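Local coordinates for mandelate racemase / muconate lactonizing enzyme family protein (Agrobacterium tumefaciens, PDB 4DXK) that belongs to the mandelate racemase subgroup of the enolase superfamily and probably acts as a lyase or isomerase, at residues Ala180-Gln186 / Met220-Pro225. Numbering follows the deposited sequence.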
# COMPACT_ATOMS: atom_id res chain seq x y z
N ALA A 180 14.57 30.45 11.21
CA ALA A 180 14.69 29.76 9.93
C ALA A 180 15.72 30.45 9.03
O ALA A 180 16.53 29.79 8.39
CB ALA A 180 13.35 29.70 9.22
N GLU A 181 15.66 31.78 8.98
CA GLU A 181 16.58 32.53 8.14
C GLU A 181 18.04 32.27 8.51
O GLU A 181 18.91 32.21 7.64
CB GLU A 181 16.25 34.02 8.20
CG GLU A 181 14.98 34.39 7.45
CD GLU A 181 14.26 35.60 8.02
OE1 GLU A 181 14.80 36.24 8.95
OE2 GLU A 181 13.14 35.90 7.55
N LYS A 182 18.31 32.11 9.80
CA LYS A 182 19.67 31.88 10.28
C LYS A 182 20.33 30.64 9.68
O LYS A 182 21.54 30.63 9.42
CB LYS A 182 19.70 31.76 11.80
CG LYS A 182 19.42 33.04 12.55
CD LYS A 182 19.28 32.79 14.05
CE LYS A 182 20.39 31.90 14.57
NZ LYS A 182 20.58 32.05 16.05
N THR A 183 19.55 29.59 9.47
CA THR A 183 20.11 28.31 9.03
C THR A 183 19.51 27.82 7.71
O THR A 183 19.68 26.65 7.35
CB THR A 183 19.85 27.22 10.09
OG1 THR A 183 18.44 27.01 10.22
CG2 THR A 183 20.44 27.62 11.46
N ARG A 184 18.81 28.70 7.01
CA ARG A 184 18.06 28.33 5.81
C ARG A 184 17.12 27.15 6.10
O ARG A 184 16.92 26.28 5.25
CB ARG A 184 18.99 28.02 4.62
CG ARG A 184 20.06 29.08 4.30
CD ARG A 184 19.50 30.45 3.93
NE ARG A 184 18.76 30.48 2.67
CZ ARG A 184 19.30 30.69 1.46
NH1 ARG A 184 18.53 30.70 0.38
NH2 ARG A 184 20.61 30.87 1.33
N GLY A 185 16.55 27.12 7.31
CA GLY A 185 15.60 26.10 7.68
C GLY A 185 16.15 24.69 7.88
O GLY A 185 15.36 23.75 7.98
N GLN A 186 17.46 24.54 8.00
CA GLN A 186 18.03 23.20 8.17
C GLN A 186 18.05 22.76 9.63
O GLN A 186 18.11 21.56 9.92
CB GLN A 186 19.44 23.10 7.60
CG GLN A 186 19.50 23.15 6.06
CD GLN A 186 19.03 21.85 5.34
OE1 GLN A 186 18.92 20.76 5.94
NE2 GLN A 186 18.75 21.98 4.05
N MET A 220 9.47 27.74 5.35
CA MET A 220 10.89 28.04 5.53
C MET A 220 11.74 26.91 6.11
O MET A 220 12.96 27.04 6.18
CB MET A 220 11.05 29.31 6.38
CG MET A 220 10.32 30.50 5.78
SD MET A 220 10.54 32.03 6.71
CE MET A 220 12.30 32.26 6.52
N TRP A 221 11.12 25.80 6.50
CA TRP A 221 11.83 24.72 7.18
C TRP A 221 11.94 23.45 6.36
O TRP A 221 11.04 23.10 5.59
CB TRP A 221 11.13 24.39 8.50
CG TRP A 221 11.20 25.53 9.45
CD1 TRP A 221 10.25 26.49 9.67
CD2 TRP A 221 12.30 25.85 10.29
NE1 TRP A 221 10.70 27.39 10.62
CE2 TRP A 221 11.96 27.02 11.00
CE3 TRP A 221 13.56 25.28 10.50
CZ2 TRP A 221 12.83 27.61 11.93
CZ3 TRP A 221 14.41 25.86 11.41
CH2 TRP A 221 14.05 27.02 12.11
N GLN A 222 13.06 22.74 6.54
CA GLN A 222 13.19 21.37 6.08
C GLN A 222 12.40 20.43 7.00
O GLN A 222 11.91 20.85 8.05
CB GLN A 222 14.66 20.96 5.98
CG GLN A 222 15.45 21.84 5.01
CD GLN A 222 14.92 21.74 3.61
OE1 GLN A 222 14.86 20.65 3.03
NE2 GLN A 222 14.50 22.87 3.05
N LEU A 223 12.27 19.16 6.62
CA LEU A 223 11.33 18.26 7.30
C LEU A 223 11.67 17.99 8.75
O LEU A 223 10.79 18.03 9.61
CB LEU A 223 11.21 16.94 6.54
CG LEU A 223 10.28 15.91 7.20
CD1 LEU A 223 8.84 16.40 7.22
CD2 LEU A 223 10.38 14.57 6.48
N LEU A 224 12.93 17.68 9.03
CA LEU A 224 13.30 17.32 10.40
C LEU A 224 13.10 18.44 11.42
O LEU A 224 12.44 18.24 12.44
CB LEU A 224 14.69 16.70 10.47
CG LEU A 224 14.91 15.46 9.61
CD1 LEU A 224 16.31 14.92 9.84
CD2 LEU A 224 13.87 14.37 9.88
N PRO A 225 13.64 19.65 11.17
CA PRO A 225 13.36 20.70 12.15
C PRO A 225 11.87 21.09 12.17
O PRO A 225 11.37 21.49 13.23
CB PRO A 225 14.25 21.87 11.68
CG PRO A 225 14.50 21.60 10.23
CD PRO A 225 14.60 20.10 10.15
O HOH W 1 14.48 25.37 4.31
O HOH W 2 17.46 19.56 2.73
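G185 and W221 bring their backbones to 4.0 Å, CA to CA, where the Schellman motif that closes helix 177-183 meets the loop leading into helix 223-232 of the TIM-barrel-like domain. The helix follows barrel strand 170-173; the loop follows strand 212-216, the neighbouring strand of the parallel sheet, so the contact joins the segments that follow two adjacent strands of the barrel. R184 and G185 take positive phi, and G185 N bonds back to A180 O. This turn presents G185 O to Q222 N, the N-cap residue of helix 223-232, in a nearly straight hydrogen bond (2.9 Å, 172°). G185 CA also gives a CA-H...O contact to M220 O at 3.2 Å. A180 CB lies over one face of the W221 indole, 3.8 Å from the centroid of the six-membered ring and displaced toward its rim, a CH-pi contact. W221 is buried further by F176, I188 and I229. M220 runs alongside A180 and, in one of its two conformers, bends at its last torsion (chi3 64°), which brings CE against E181 CG at 3.5 Å. Toward the other end, the Q186 and Q222 side chains, both bent at chi2, set their amides 23° from parallel, NE2 of Q186 touching CG of Q222; H312 of a second subunit packs on Q222. One water donates to both R184 O and M220 O and accepts from Q222 NE2. A second water accepts from Q186 NE2 and donates to Q222 OE1 at 2.8 Å.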